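Local coordinates for uncharacterized conserved protein (Methanococcus maripaludis S2, PDB 3C2Q) that converts ornithine to proline with release of ammonia, using NAD(+) as cofactor, at residues 119-122 / 123-126. Numbering follows the deposited sequence.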
loop_
_atom_site.group_PDB
_atom_site.type_symbol
_atom_site.label_atom_id
_atom_site.label_comp_id
_atom_site.label_asym_id
_atom_site.label_seq_id
_atom_site.Cartn_x
_atom_site.Cartn_y
_atom_site.Cartn_z
ATOM N N ILE B 119 -11.881 -19.639 -8.949
ATOM C CA ILE B 119 -12.234 -19.872 -7.528
ATOM C C ILE B 119 -13.650 -20.416 -7.394
ATOM O O ILE B 119 -13.891 -21.351 -6.601
ATOM C CB ILE B 119 -12.069 -18.577 -6.645
ATOM C CG1 ILE B 119 -10.579 -18.203 -6.513
ATOM C CG2 ILE B 119 -12.746 -18.731 -5.286
ATOM C CD1 ILE B 119 -10.372 -16.724 -6.148
ATOM N N ALA B 120 -14.580 -19.842 -8.151
ATOM C CA ALA B 120 -15.978 -20.296 -8.079
ATOM C C ALA B 120 -16.125 -21.771 -8.566
ATOM O O ALA B 120 -16.844 -22.555 -7.955
ATOM C CB ALA B 120 -16.878 -19.378 -8.893
ATOM N N LYS B 121 -15.416 -22.129 -9.635
ATOM C CA LYS B 121 -15.442 -23.515 -10.133
ATOM C C LYS B 121 -14.912 -24.484 -9.061
ATOM O O LYS B 121 -15.515 -25.549 -8.807
ATOM C CB LYS B 121 -14.616 -23.673 -11.399
ATOM C CG LYS B 121 -14.645 -25.125 -11.964
ATOM C CD LYS B 121 -15.949 -25.371 -12.743
ATOM C CE LYS B 121 -16.534 -26.783 -12.510
ATOM N NZ LYS B 121 -18.025 -26.785 -12.772
ATOM N N GLU B 122 -13.781 -24.129 -8.448
ATOM C CA GLU B 122 -13.245 -24.948 -7.380
ATOM C C GLU B 122 -14.171 -25.058 -6.160
ATOM O O GLU B 122 -14.342 -26.159 -5.611
ATOM C CB GLU B 122 -11.840 -24.494 -6.987
ATOM C CG GLU B 122 -11.003 -25.655 -6.500
ATOM C CD GLU B 122 -9.547 -25.298 -6.245
ATOM O OE1 GLU B 122 -9.084 -24.218 -6.727
ATOM O OE2 GLU B 122 -8.868 -26.116 -5.560
HETATM N N MSE B 123 -14.784 -23.952 -5.731
HETATM C CA MSE B 123 -15.716 -24.001 -4.607
HETATM C C MSE B 123 -16.931 -24.910 -4.939
HETATM O O MSE B 123 -17.436 -25.634 -4.087
HETATM C CB MSE B 123 -16.230 -22.606 -4.260
HETATM C CG MSE B 123 -15.153 -21.662 -3.690
HETATM SE SE MSE B 123 -15.956 -19.901 -3.426
HETATM C CE MSE B 123 -17.283 -20.247 -2.045
ATOM N N HIS B 124 -17.392 -24.839 -6.179
ATOM C CA HIS B 124 -18.524 -25.661 -6.618
ATOM C C HIS B 124 -18.150 -27.147 -6.569
ATOM O O HIS B 124 -18.888 -27.957 -6.021
ATOM C CB HIS B 124 -18.977 -25.242 -8.010
ATOM C CG HIS B 124 -20.212 -25.950 -8.472
ATOM N ND1 HIS B 124 -21.480 -25.470 -8.225
ATOM C CD2 HIS B 124 -20.369 -27.109 -9.153
ATOM C CE1 HIS B 124 -22.367 -26.296 -8.747
ATOM N NE2 HIS B 124 -21.718 -27.296 -9.319
ATOM N N GLU B 125 -16.983 -27.484 -7.103
ATOM C CA GLU B 125 -16.474 -28.849 -7.057
ATOM C C GLU B 125 -16.316 -29.341 -5.623
ATOM O O GLU B 125 -16.712 -30.468 -5.292
ATOM C CB GLU B 125 -15.120 -28.927 -7.760
ATOM C CG GLU B 125 -15.188 -28.739 -9.252
ATOM C CD GLU B 125 -13.796 -28.643 -9.890
ATOM O OE1 GLU B 125 -12.799 -28.322 -9.186
ATOM O OE2 GLU B 125 -13.695 -28.866 -11.116
ATOM N N ILE B 126 -15.727 -28.502 -4.768
ATOM C CA ILE B 126 -15.520 -28.859 -3.374
ATOM C C ILE B 126 -16.847 -29.046 -2.614
ATOM O O ILE B 126 -16.982 -29.996 -1.824
ATOM C CB ILE B 126 -14.540 -27.851 -2.655
ATOM C CG1 ILE B 126 -13.100 -28.068 -3.141
ATOM C CG2 ILE B 126 -14.655 -27.955 -1.128
ATOM C CD1 ILE B 126 -12.133 -26.872 -2.889
#
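Two successive turns of the α-helix 112-133 meet where I119, A120, K121 and E122 accept i to i+4 hydrogen bonds from the amides of M123, H124, E125 and I126. The regularity shows in the numbers: I126 N lies 2.8 Å from E122 O. E125 N lies 3.0 Å from K121 O, the other two bonds fall between these lengths, and the N-H···O angles are all at least 155°. On the inward side, CG2 of I119 lies 3.9 Å from SE of M123, a selenomethionine, and the two side chains run at a slant to each other. The first torsion of M123 (-67°) sets CG beside its own backbone N, which carries that methylene to 3.2 Å from I119 O; the chain then bends at its last torsion. This flank of the helix packs on the parallel sheet of the Rossmann-fold domain, M123 touching I138 and I278 from two of its strands, while A120 lies against L334 and L338 of helix 327-342. The outer flank is polar. K121 and E125 cross at about a right angle, and the lysine touches the carboxylate through a methylene, K121 CE being 3.8 Å from E125 OE2. Because K121 NZ and E125 OE2 remain 5.1 Å apart, the pair makes no salt bridge, although the opposite charges probably still attract weakly. E122 sends its carboxylate elsewhere: OE1 forms a salt bridge with K298, and the extended chain bearing it passes I126, whose CD1 sits 4.0 Å from CG of E122. The carboxylate planes of E122 and E125 are turned 70° apart, and their nearest oxygens, E122 OE2 and E125 OE1, are 5.8 Å from each other.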